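Local coordinates for protein proline dehydrogenase (Bradyrhizobium japonicum USDA 110, PDB 3HAZ) that probably oxidises proline to glutamate in two steps, with an FAD-dependent proline dehydrogenase and an NAD-dependent aldehyde dehydrogenase joined in one chain, at residues A[267-271]-A[300-306]; A[288-292]-A[521-525]; A[512-516]-A[618-622]; A[672-678]-A[973-978]. All coordinates share one frame; numbering follows the deposited sequence.

From the N terminus, contact 1 comes first and closes a short loop of 28 residues within the proline dehydrogenase part of the chain, joining two successive helix-to-strand connections. Contact 2 opens on the next barrel helix before contact 1 has closed, so the two cross; it reaches 228 residues ahead to the start of helix 524-536. Before that far end, segment 512-516 opens contact 3, which crosses contact 2 and ties the linking loop to helix 604-629 of the aldehyde dehydrogenase part. Contact 4 follows in series and brings the chain leading into strand 978-986 back to helix 664-675. Contacts 3 and 4 touch, Tyr621 packing on Ala672, Met675, Tyr973 and Leu974.

Contact 1: A[267-271]-A[300-306]; sequences AQRAK and DPSLKGW
Lys271, near the end of helix 252-272 of the proline dehydrogenase barrel, packs on Trp306 in the loop that leads from helix 287-298 to strand 309-314. The base of the lysine covers one face of the indole: CA of Lys271 stands 3.7 Å from the centroid of the five-membered ring of Trp306 and 9° off its normal, a CH-pi contact, while CB of Lys271 is 3.6 Å from CD2 of Trp306. Chi1 of Lys271 (168°) turns CG to the far side of CA from the backbone N, which sends the methylenes past CB of Trp306 until CD lies 3.4 Å from O of Ser302. The carbonyl O of Ala267 lies over the same indole face, and NE1 of Trp306 is tied to O of Leu275, which helps to fix the ring. Helix 252-272 runs into strand 276-279 and the loop at 300-306 into strand 309-314, so the contact joins two consecutive alpha-to-beta connections of a TIM barrel whose strands pair in parallel. One turn earlier in the helix, CB of Ala267 meets CD2 of Leu303 at 4.0 Å. Beside this apolar patch the extended Gln268 side chain donates from NE2 to OG of Ser302 at 2.8 Å, close to its own amide plane. OG of Ser302 in turn donates to OD1 of Asp300 at 2.6 Å, and OD1 also accepts from N of Ser302, forming an Asx turn.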
loop_
_atom_site.group_PDB
_atom_site.type_symbol
_atom_site.label_atom_id
_atom_site.label_comp_id
_atom_site.label_asym_id
_atom_site.label_seq_id
_atom_site.Cartn_x
_atom_site.Cartn_y
_atom_site.Cartn_z
ATOM N N ALA A 267 -23.294 30.421 -53.330
ATOM C CA ALA A 267 -24.463 30.925 -52.605
ATOM C C ALA A 267 -25.521 31.484 -53.562
ATOM O O ALA A 267 -26.717 31.275 -53.370
ATOM C CB ALA A 267 -24.044 31.999 -51.602
ATOM N N GLN A 268 -25.066 32.197 -54.587
ATOM C CA GLN A 268 -25.957 32.759 -55.594
ATOM C C GLN A 268 -26.693 31.650 -56.348
ATOM O O GLN A 268 -27.880 31.768 -56.643
ATOM C CB GLN A 268 -25.174 33.635 -56.570
ATOM C CG GLN A 268 -24.501 34.864 -55.935
ATOM C CD GLN A 268 -23.671 35.651 -56.941
ATOM O OE1 GLN A 268 -23.295 35.126 -57.994
ATOM N NE2 GLN A 268 -23.389 36.916 -56.629
ATOM N N ARG A 269 -25.983 30.572 -56.649
ATOM C CA ARG A 269 -26.578 29.449 -57.355
ATOM C C ARG A 269 -27.626 28.768 -56.488
ATOM O O ARG A 269 -28.651 28.309 -56.991
ATOM C CB ARG A 269 -25.500 28.452 -57.766
ATOM C CG ARG A 269 -24.665 28.908 -58.957
ATOM C CD ARG A 269 -23.334 28.176 -58.985
ATOM N NE ARG A 269 -22.527 28.552 -60.137
ATOM C CZ ARG A 269 -22.608 27.963 -61.324
ATOM N NH1 ARG A 269 -23.472 26.973 -61.520
ATOM N NH2 ARG A 269 -21.831 28.369 -62.316
ATOM N N ALA A 270 -27.351 28.694 -55.186
ATOM C CA ALA A 270 -28.288 28.123 -54.227
ATOM C C ALA A 270 -29.499 29.043 -54.070
ATOM O O ALA A 270 -30.640 28.588 -54.025
ATOM C CB ALA A 270 -27.597 27.913 -52.881
ATOM N N LYS A 271 -29.237 30.342 -53.984
ATOM C CA LYS A 271 -30.298 31.332 -53.873
ATOM C C LYS A 271 -31.281 31.216 -55.038
ATOM O O LYS A 271 -32.493 31.275 -54.843
ATOM C CB LYS A 271 -29.713 32.748 -53.814
ATOM C CG LYS A 271 -30.755 33.850 -53.999
ATOM C CD LYS A 271 -30.165 35.220 -53.695
ATOM C CE LYS A 271 -31.188 36.330 -53.875
ATOM N NZ LYS A 271 -31.366 36.709 -55.302
ATOM N N ASP A 300 -22.489 40.656 -49.533
ATOM C CA ASP A 300 -22.744 40.950 -50.940
ATOM C C ASP A 300 -24.233 41.158 -51.222
ATOM O O ASP A 300 -25.056 40.300 -50.915
ATOM C CB ASP A 300 -22.182 39.854 -51.845
ATOM C CG ASP A 300 -22.173 40.260 -53.310
ATOM O OD1 ASP A 300 -23.254 40.281 -53.929
ATOM O OD2 ASP A 300 -21.084 40.553 -53.843
ATOM N N PRO A 301 -24.577 42.306 -51.823
ATOM C CA PRO A 301 -25.967 42.693 -52.093
ATOM C C PRO A 301 -26.736 41.634 -52.877
ATOM O O PRO A 301 -27.962 41.595 -52.797
ATOM C CB PRO A 301 -25.819 43.962 -52.941
ATOM C CG PRO A 301 -24.480 44.515 -52.555
ATOM C CD PRO A 301 -23.613 43.322 -52.277
ATOM N N SER A 302 -26.023 40.795 -53.622
ATOM C CA SER A 302 -26.655 39.762 -54.440
ATOM C C SER A 302 -27.375 38.703 -53.598
ATOM O O SER A 302 -28.165 37.920 -54.125
ATOM C CB SER A 302 -25.628 39.086 -55.356
ATOM O OG SER A 302 -24.765 38.232 -54.615
ATOM N N LEU A 303 -27.106 38.677 -52.295
ATOM C CA LEU A 303 -27.725 37.676 -51.423
ATOM C C LEU A 303 -28.965 38.204 -50.690
ATOM O O LEU A 303 -29.586 37.494 -49.900
ATOM C CB LEU A 303 -26.699 37.080 -50.453
ATOM C CG LEU A 303 -25.540 36.356 -51.149
ATOM C CD1 LEU A 303 -24.608 35.671 -50.148
ATOM C CD2 LEU A 303 -26.075 35.353 -52.166
ATOM N N LYS A 304 -29.339 39.447 -50.978
ATOM C CA LYS A 304 -30.573 40.011 -50.438
ATOM C C LYS A 304 -31.790 39.223 -50.919
ATOM O O LYS A 304 -31.777 38.634 -52.005
ATOM C CB LYS A 304 -30.726 41.472 -50.871
ATOM C CG LYS A 304 -29.752 42.440 -50.219
ATOM C CD LYS A 304 -29.844 43.817 -50.888
ATOM C CE LYS A 304 -29.044 44.868 -50.129
ATOM N NZ LYS A 304 -29.554 45.058 -48.739
ATOM N N GLY A 305 -32.844 39.222 -50.109
ATOM C CA GLY A 305 -34.108 38.619 -50.497
ATOM C C GLY A 305 -34.072 37.103 -50.542
ATOM O O GLY A 305 -34.792 36.484 -51.321
ATOM N N TRP A 306 -33.228 36.504 -49.706
ATOM C CA TRP A 306 -33.101 35.051 -49.648
ATOM C C TRP A 306 -32.787 34.635 -48.221
ATOM O O TRP A 306 -31.886 35.193 -47.590
ATOM C CB TRP A 306 -32.017 34.578 -50.618
ATOM C CG TRP A 306 -31.556 33.154 -50.431
ATOM C CD1 TRP A 306 -32.329 32.028 -50.450
ATOM C CD2 TRP A 306 -30.206 32.710 -50.234
ATOM N NE1 TRP A 306 -31.545 30.912 -50.266
ATOM C CE2 TRP A 306 -30.239 31.304 -50.133
ATOM C CE3 TRP A 306 -28.976 33.365 -50.127
ATOM C CZ2 TRP A 306 -29.088 30.542 -49.928
ATOM C CZ3 TRP A 306 -27.833 32.606 -49.929
ATOM C CH2 TRP A 306 -27.897 31.211 -49.831
#

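Contact 2: A[288-292]-A[521-525]; sequences ELSLD and FGART
Glu288 meets the first turn of helix 524-536 with its carboxylate, OE1 accepting from N of Arg524 at 2.8 Å on the syn side and 26° out of the carboxylate plane. The other oxygen, OE2, reaches the next amide, N of Thr525, through a bridging water. A second water joins N of Glu288 to O of Gly522. OE1 of Glu288 also lies over one face of the Arg524 guanidinium, with the carboxylate and guanidinium planes 6° apart. OE1 of Glu288 is 3.3 Å from NE of Arg524, but no N-H points at it, so this salt bridge works through charge alone; NE donates instead to O of Phe10. N of Leu289 donates to another water nearby. One helical turn on, Asp292 takes the guanidinium end-on: NH1 of Arg524 donates to OD2 of Asp292 at 3.0 Å, and NH2 of Arg524 to OD1 of Asp292, also at 3.0 Å. A bend at chi3 (96°) turns the guanidinium back toward helix 287-298 for this grip. A leucine in place of Arg524 would probably cost Asp292 its two-pronged partner, Glu288 the charge facing OE1 and O of Phe10 its donor, though Arg252 would still hold OD2. Glu288, Asp292 and Arg524 thus form a salt-bridge network, with a carboxylate set at a helix N terminus, which fastens a helix of the TIM barrel to the start of helix 524-536.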
loop_
_atom_site.group_PDB
_atom_site.type_symbol
_atom_site.label_atom_id
_atom_site.label_comp_id
_atom_site.label_asym_id
_atom_site.label_seq_id
_atom_site.Cartn_x
_atom_site.Cartn_y
_atom_site.Cartn_z
ATOM N N GLU A 288 -12.134 31.693 -36.666
ATOM C CA GLU A 288 -12.049 33.123 -36.946
ATOM C C GLU A 288 -11.977 33.418 -38.439
ATOM O O GLU A 288 -12.647 34.320 -38.936
ATOM C CB GLU A 288 -10.825 33.725 -36.252
ATOM C CG GLU A 288 -10.931 33.804 -34.746
ATOM C CD GLU A 288 -9.781 34.583 -34.127
ATOM O OE1 GLU A 288 -8.896 35.039 -34.888
ATOM O OE2 GLU A 288 -9.763 34.742 -32.884
ATOM N N LEU A 289 -11.149 32.657 -39.148
ATOM C CA LEU A 289 -10.985 32.849 -40.581
ATOM C C LEU A 289 -12.297 32.549 -41.297
ATOM O O LEU A 289 -12.703 33.274 -42.203
ATOM C CB LEU A 289 -9.862 31.957 -41.118
ATOM C CG LEU A 289 -9.541 32.107 -42.609
ATOM C CD1 LEU A 289 -9.127 33.545 -42.950
ATOM C CD2 LEU A 289 -8.465 31.115 -43.022
ATOM N N SER A 290 -12.974 31.489 -40.874
ATOM C CA SER A 290 -14.232 31.109 -41.508
ATOM C C SER A 290 -15.288 32.206 -41.349
ATOM O O SER A 290 -16.024 32.515 -42.288
ATOM C CB SER A 290 -14.749 29.788 -40.933
ATOM O OG SER A 290 -15.341 29.988 -39.660
ATOM N N LEU A 291 -15.367 32.782 -40.156
ATOM C CA LEU A 291 -16.312 33.862 -39.898
ATOM C C LEU A 291 -15.989 35.107 -40.737
ATOM O O LEU A 291 -16.894 35.812 -41.186
ATOM C CB LEU A 291 -16.361 34.193 -38.398
ATOM C CG LEU A 291 -16.968 33.089 -37.513
ATOM C CD1 LEU A 291 -16.873 33.414 -36.025
ATOM C CD2 LEU A 291 -18.417 32.824 -37.895
ATOM N N ASP A 292 -14.702 35.369 -40.956
ATOM C CA ASP A 292 -14.288 36.476 -41.825
ATOM C C ASP A 292 -14.796 36.243 -43.242
ATOM O O ASP A 292 -15.342 37.141 -43.877
ATOM C CB ASP A 292 -12.766 36.582 -41.877
ATOM C CG ASP A 292 -12.166 37.094 -40.584
ATOM O OD1 ASP A 292 -12.896 37.722 -39.785
ATOM O OD2 ASP A 292 -10.958 36.861 -40.372
ATOM N N PHE A 521 -1.781 30.176 -33.952
ATOM C CA PHE A 521 -1.789 31.117 -35.064
ATOM C C PHE A 521 -3.222 31.398 -35.525
ATOM O O PHE A 521 -3.491 32.420 -36.158
ATOM C CB PHE A 521 -0.962 30.566 -36.229
ATOM C CG PHE A 521 0.527 30.665 -36.028
ATOM C CD1 PHE A 521 1.066 30.824 -34.764
ATOM C CD2 PHE A 521 1.388 30.565 -37.107
ATOM C CE1 PHE A 521 2.433 30.903 -34.581
ATOM C CE2 PHE A 521 2.755 30.642 -36.930
ATOM C CZ PHE A 521 3.279 30.811 -35.666
ATOM N N GLY A 522 -4.136 30.489 -35.193
ATOM C CA GLY A 522 -5.531 30.622 -35.578
ATOM C C GLY A 522 -6.326 31.530 -34.658
ATOM O O GLY A 522 -7.531 31.695 -34.834
ATOM N N ALA A 523 -5.650 32.097 -33.661
ATOM C CA ALA A 523 -6.247 33.094 -32.780
ATOM C C ALA A 523 -5.598 34.432 -33.093
ATOM O O ALA A 523 -4.466 34.684 -32.683
ATOM C CB ALA A 523 -6.019 32.724 -31.319
ATOM N N ARG A 524 -6.314 35.293 -33.812
ATOM C CA ARG A 524 -5.701 36.502 -34.369
ATOM C C ARG A 524 -5.046 37.408 -33.322
ATOM O O ARG A 524 -4.049 38.071 -33.608
ATOM C CB ARG A 524 -6.695 37.289 -35.234
ATOM C CG ARG A 524 -7.766 38.049 -34.467
ATOM C CD ARG A 524 -8.687 38.831 -35.415
ATOM N NE ARG A 524 -9.913 38.104 -35.749
ATOM C CZ ARG A 524 -10.348 37.859 -36.985
ATOM N NH1 ARG A 524 -9.663 38.274 -38.042
ATOM N NH2 ARG A 524 -11.485 37.197 -37.167
ATOM N N THR A 525 -5.597 37.437 -32.114
ATOM C CA THR A 525 -4.998 38.228 -31.047
ATOM C C THR A 525 -3.610 37.691 -30.706
ATOM O O THR A 525 -2.665 38.459 -30.531
ATOM C CB THR A 525 -5.872 38.237 -29.775
ATOM O OG1 THR A 525 -7.166 38.769 -30.087
ATOM C CG2 THR A 525 -5.238 39.098 -28.702
HETATM O O HOH W 1 -10.116 30.484 -34.672
HETATM O O HOH W 2 -7.555 33.924 -36.975
HETATM O O HOH W 3 -8.225 36.306 -31.311
HETATM O O HOH W 4 -8.770 31.376 -38.009
#

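Contact 3: A[512-516]-A[618-622]; sequences ERRNS and CRYYA
Arg619, on helix 604-629, packs against the extended loop at 512-516, where its CD touches CG of Arg514 at 3.5 Å and the two side chains cross at about a right angle. Arg619 is straight from CG to NE, chi1 (-61°) placing CG opposite the carbonyl carbon, and this carries NH1 to within 4.0 Å of CA of Ser516. A water in the guanidinium plane accepts from NH1 of Arg619 at 3.0 Å and donates to O of Arg514 at 2.9 Å. Arg514, by contrast, is bent at chi2 and chi3, so that CG does the touching while its NE stays 4.8 Å from NE of Arg619. Arg513 is again extended, and its guanidinium presents a face to the edge of the Tyr620 ring, NE of Arg513 lying 3.8 Å from CD1 of Tyr620 with the planes 78° apart; the cation-pi partner of Arg513 is instead Phe509. With an alanine at Arg619, Glu586 would probably lose its salt-bridge partner, and the bridging water one of its anchors. No direct hydrogen bond crosses between the segments, so methylene packing and one water join the loop to the helix, while the salt bridge to Glu586 probably balances Arg619, which makes the approach of Arg514 easier to bear.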
loop_
_atom_site.group_PDB
_atom_site.type_symbol
_atom_site.label_atom_id
_atom_site.label_comp_id
_atom_site.label_asym_id
_atom_site.label_seq_id
_atom_site.Cartn_x
_atom_site.Cartn_y
_atom_site.Cartn_z
ATOM N N GLU A 512 7.535 15.465 -14.162
ATOM C CA GLU A 512 8.931 15.471 -14.607
ATOM C C GLU A 512 9.446 16.890 -14.839
ATOM O O GLU A 512 10.371 17.341 -14.163
ATOM C CB GLU A 512 9.108 14.644 -15.883
ATOM C CG GLU A 512 8.287 13.368 -15.926
ATOM C CD GLU A 512 8.450 12.523 -14.677
ATOM O OE1 GLU A 512 7.480 11.828 -14.301
ATOM O OE2 GLU A 512 9.543 12.557 -14.072
ATOM N N ARG A 513 8.848 17.594 -15.797
ATOM C CA ARG A 513 9.275 18.954 -16.108
ATOM C C ARG A 513 8.117 19.767 -16.663
ATOM O O ARG A 513 7.079 19.211 -17.015
ATOM C CB ARG A 513 10.403 18.921 -17.135
ATOM C CG ARG A 513 9.945 18.440 -18.492
ATOM C CD ARG A 513 11.077 17.837 -19.296
ATOM N NE ARG A 513 10.560 16.806 -20.187
ATOM C CZ ARG A 513 10.206 17.021 -21.447
ATOM N NH1 ARG A 513 10.333 18.232 -21.973
ATOM N NH2 ARG A 513 9.734 16.024 -22.179
ATOM N N ARG A 514 8.291 21.083 -16.739
ATOM C CA ARG A 514 7.317 21.923 -17.423
ATOM C C ARG A 514 7.498 21.842 -18.939
ATOM O O ARG A 514 8.571 21.495 -19.441
ATOM C CB ARG A 514 7.394 23.380 -16.952
ATOM C CG ARG A 514 8.693 23.751 -16.269
ATOM C CD ARG A 514 8.482 24.012 -14.787
ATOM N NE ARG A 514 8.302 25.436 -14.510
ATOM C CZ ARG A 514 7.976 25.934 -13.321
ATOM N NH1 ARG A 514 7.840 27.245 -13.166
ATOM N NH2 ARG A 514 7.784 25.123 -12.289
ATOM N N ASN A 515 6.429 22.148 -19.661
ATOM C CA ASN A 515 6.446 22.147 -21.114
ATOM C C ASN A 515 6.642 23.584 -21.578
ATOM O O ASN A 515 6.203 24.517 -20.905
ATOM C CB ASN A 515 5.121 21.598 -21.640
ATOM C CG ASN A 515 5.171 21.249 -23.115
ATOM O OD1 ASN A 515 6.217 21.344 -23.762
ATOM N ND2 ASN A 515 4.037 20.820 -23.649
ATOM N N SER A 516 7.315 23.778 -22.705
ATOM C CA SER A 516 7.465 25.126 -23.243
ATOM C C SER A 516 6.126 25.618 -23.789
ATOM O O SER A 516 5.245 24.814 -24.098
ATOM C CB SER A 516 8.532 25.155 -24.337
ATOM O OG SER A 516 8.358 24.087 -25.249
ATOM N N CYS A 618 16.878 22.309 -22.214
ATOM C CA CYS A 618 17.357 22.739 -20.904
ATOM C C CYS A 618 16.622 22.034 -19.765
ATOM O O CYS A 618 17.245 21.530 -18.825
ATOM C CB CYS A 618 17.226 24.256 -20.752
ATOM S SG CYS A 618 18.267 25.223 -21.871
ATOM N N ARG A 619 15.296 21.999 -19.845
ATOM C CA ARG A 619 14.501 21.418 -18.768
ATOM C C ARG A 619 14.649 19.903 -18.717
ATOM O O ARG A 619 14.720 19.317 -17.647
ATOM C CB ARG A 619 13.030 21.819 -18.894
ATOM C CG ARG A 619 12.798 23.319 -18.811
ATOM C CD ARG A 619 11.359 23.665 -18.459
ATOM N NE ARG A 619 11.177 25.113 -18.379
ATOM C CZ ARG A 619 10.730 25.865 -19.379
ATOM N NH1 ARG A 619 10.400 25.302 -20.536
ATOM N NH2 ARG A 619 10.609 27.177 -19.223
ATOM N N TYR A 620 14.712 19.275 -19.884
ATOM C CA TYR A 620 14.847 17.829 -19.958
ATOM C C TYR A 620 16.222 17.350 -19.482
ATOM O O TYR A 620 16.321 16.415 -18.685
ATOM C CB TYR A 620 14.574 17.329 -21.379
ATOM C CG TYR A 620 14.750 15.833 -21.512
ATOM C CD1 TYR A 620 13.813 14.952 -20.983
ATOM C CD2 TYR A 620 15.864 15.303 -22.142
ATOM C CE1 TYR A 620 13.979 13.574 -21.097
ATOM C CE2 TYR A 620 16.039 13.934 -22.258
ATOM C CZ TYR A 620 15.096 13.077 -21.733
ATOM O OH TYR A 620 15.288 11.722 -21.850
ATOM N N TYR A 621 17.286 17.983 -19.966
ATOM C CA TYR A 621 18.612 17.626 -19.472
ATOM C C TYR A 621 18.759 17.957 -17.982
ATOM O O TYR A 621 19.451 17.250 -17.241
ATOM C CB TYR A 621 19.725 18.272 -20.309
ATOM C CG TYR A 621 19.781 17.733 -21.721
ATOM C CD1 TYR A 621 19.417 16.418 -21.993
ATOM C CD2 TYR A 621 20.207 18.531 -22.777
ATOM C CE1 TYR A 621 19.455 15.916 -23.284
ATOM C CE2 TYR A 621 20.254 18.036 -24.070
ATOM C CZ TYR A 621 19.875 16.729 -24.317
ATOM O OH TYR A 621 19.917 16.229 -25.600
ATOM N N ALA A 622 18.098 19.019 -17.532
ATOM C CA ALA A 622 18.143 19.331 -16.107
ATOM C C ALA A 622 17.505 18.188 -15.329
ATOM O O ALA A 622 18.038 17.739 -14.313
ATOM C CB ALA A 622 17.448 20.652 -15.806
HETATM O O HOH W 5 10.415 22.452 -21.396
#

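Contact 4: A[672-678]-A[973-978]; sequences AALMAGN and YLARFA
Ala672 sets the tight end of this contact, its CB pressed among three side chains of the segment that leads into strand 978-986. It meets the edge of the Tyr973 ring, 3.4 Å from CE2 of Tyr973, and CD2 of Leu974 at 3.7 Å, and it lies over a face of Phe977 in a CH-pi contact, 25° off the ring normal. Along the chain from Ala673 to Ala676 the fit stays close: CA of Ala673 is 3.5 Å from CD2 of Phe977, and CB of Ala676 is also 3.5 Å from CB of Phe977. The packing eases on the flank, where CG of Met675 reaches CD1 of Leu974 at 4.1 Å. Ala975 and Arg976 turn to the partly exposed side, where Arg976 comes near Arg976 of the second subunit, a like charge. Just beyond the helix, which ends in a Schellman motif with Gly677 at positive phi, Asn678 ties the backbones together. Its ND2 donates to O of Phe977 at 2.8 Å and to O of Ala673 at 3.0 Å, both partners near the amide plane, and its OD1 accepts from N of Arg650 and N of Gly651. Tyr973 lies about 6 Å, side chain to side chain, from Glu760, a predicted active-site residue. Small alanine side chains let the helix come close to the aromatic rings, while one buried amide, engaged through both its nitrogen and its oxygen, satisfies main-chain groups of three separate parts of the aldehyde dehydrogenase fold.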
loop_
_atom_site.group_PDB
_atom_site.type_symbol
_atom_site.label_atom_id
_atom_site.label_comp_id
_atom_site.label_asym_id
_atom_site.label_seq_id
_atom_site.Cartn_x
_atom_site.Cartn_y
_atom_site.Cartn_z
ATOM N N ALA A 672 23.938 19.788 -22.290
ATOM C CA ALA A 672 24.159 18.386 -21.953
ATOM C C ALA A 672 25.544 18.205 -21.336
ATOM O O ALA A 672 25.678 17.618 -20.264
ATOM C CB ALA A 672 24.014 17.512 -23.174
ATOM N N ALA A 673 26.566 18.703 -22.032
ATOM C CA ALA A 673 27.952 18.622 -21.568
ATOM C C ALA A 673 28.112 19.297 -20.209
ATOM O O ALA A 673 28.694 18.727 -19.283
ATOM C CB ALA A 673 28.890 19.261 -22.597
ATOM N N LEU A 674 27.587 20.513 -20.099
ATOM C CA LEU A 674 27.579 21.248 -18.840
ATOM C C LEU A 674 26.875 20.481 -17.724
ATOM O O LEU A 674 27.384 20.396 -16.596
ATOM C CB LEU A 674 26.910 22.611 -19.023
ATOM C CG LEU A 674 27.682 23.681 -19.791
ATOM C CD1 LEU A 674 26.770 24.867 -20.093
ATOM C CD2 LEU A 674 28.941 24.122 -19.024
ATOM N N MET A 675 25.707 19.919 -18.028
ATOM C CA MET A 675 24.940 19.207 -17.005
ATOM C C MET A 675 25.723 18.016 -16.455
ATOM O O MET A 675 25.640 17.701 -15.265
ATOM C CB MET A 675 23.570 18.756 -17.528
ATOM C CG MET A 675 22.699 18.103 -16.457
ATOM S SD MET A 675 22.195 19.259 -15.152
ATOM C CE MET A 675 22.495 18.246 -13.703
ATOM N N ALA A 676 26.491 17.365 -17.321
ATOM C CA ALA A 676 27.273 16.198 -16.920
ATOM C C ALA A 676 28.499 16.568 -16.084
ATOM O O ALA A 676 29.184 15.691 -15.557
ATOM C CB ALA A 676 27.690 15.402 -18.135
ATOM N N GLY A 677 28.774 17.865 -15.972
ATOM C CA GLY A 677 29.864 18.339 -15.138
ATOM C C GLY A 677 31.120 18.699 -15.914
ATOM O O GLY A 677 32.193 18.850 -15.339
ATOM N N ASN A 678 30.988 18.823 -17.229
ATOM C CA ASN A 678 32.098 19.242 -18.077
ATOM C C ASN A 678 32.103 20.744 -18.286
ATOM O O ASN A 678 31.050 21.380 -18.284
ATOM C CB ASN A 678 31.979 18.589 -19.449
ATOM C CG ASN A 678 31.901 17.089 -19.373
ATOM O OD1 ASN A 678 32.917 16.423 -19.191
ATOM N ND2 ASN A 678 30.691 16.539 -19.532
ATOM N N TYR A 973 21.539 9.923 -23.279
ATOM C CA TYR A 973 22.425 10.973 -23.784
ATOM C C TYR A 973 23.478 11.450 -22.781
ATOM O O TYR A 973 24.673 11.484 -23.091
ATOM C CB TYR A 973 21.586 12.162 -24.241
ATOM C CG TYR A 973 22.280 13.138 -25.168
ATOM C CD1 TYR A 973 22.705 12.747 -26.435
ATOM C CD2 TYR A 973 22.466 14.465 -24.791
ATOM C CE1 TYR A 973 23.317 13.649 -27.295
ATOM C CE2 TYR A 973 23.074 15.372 -25.642
ATOM C CZ TYR A 973 23.498 14.959 -26.890
ATOM O OH TYR A 973 24.098 15.863 -27.728
ATOM N N LEU A 974 23.030 11.833 -21.588
ATOM C CA LEU A 974 23.906 12.481 -20.616
ATOM C C LEU A 974 25.071 11.603 -20.164
ATOM O O LEU A 974 26.187 12.090 -19.982
ATOM C CB LEU A 974 23.107 12.973 -19.405
ATOM C CG LEU A 974 22.141 14.132 -19.690
ATOM C CD1 LEU A 974 21.534 14.683 -18.408
ATOM C CD2 LEU A 974 22.834 15.239 -20.468
ATOM N N ALA A 975 24.802 10.315 -19.981
ATOM C CA ALA A 975 25.805 9.377 -19.491
ATOM C C ALA A 975 27.061 9.392 -20.351
ATOM O O ALA A 975 28.168 9.234 -19.842
ATOM C CB ALA A 975 25.228 7.963 -19.421
ATOM N N ARG A 976 26.884 9.567 -21.657
ATOM C CA ARG A 976 28.016 9.602 -22.581
ATOM C C ARG A 976 28.982 10.760 -22.300
ATOM O O ARG A 976 30.163 10.683 -22.648
ATOM C CB ARG A 976 27.522 9.672 -24.024
ATOM C CG ARG A 976 28.571 9.299 -25.048
ATOM C CD ARG A 976 28.798 7.797 -25.063
ATOM N NE ARG A 976 29.749 7.435 -26.107
ATOM C CZ ARG A 976 31.040 7.208 -25.891
ATOM N NH1 ARG A 976 31.535 7.289 -24.665
ATOM N NH2 ARG A 976 31.835 6.890 -26.900
ATOM N N PHE A 977 28.481 11.828 -21.675
ATOM C CA PHE A 977 29.310 12.999 -21.377
ATOM C C PHE A 977 30.069 12.847 -20.064
ATOM O O PHE A 977 30.841 13.730 -19.676
ATOM C CB PHE A 977 28.464 14.273 -21.314
ATOM C CG PHE A 977 27.865 14.678 -22.634
ATOM C CD1 PHE A 977 26.678 14.109 -23.079
ATOM C CD2 PHE A 977 28.474 15.642 -23.418
ATOM C CE1 PHE A 977 26.112 14.492 -24.292
ATOM C CE2 PHE A 977 27.919 16.030 -24.631
ATOM C CZ PHE A 977 26.733 15.452 -25.068
ATOM N N ALA A 978 29.837 11.740 -19.369
ATOM C CA ALA A 978 30.444 11.536 -18.057
ATOM C C ALA A 978 31.290 10.273 -18.008
ATOM O O ALA A 978 31.281 9.472 -18.940
ATOM C CB ALA A 978 29.372 11.501 -16.971
#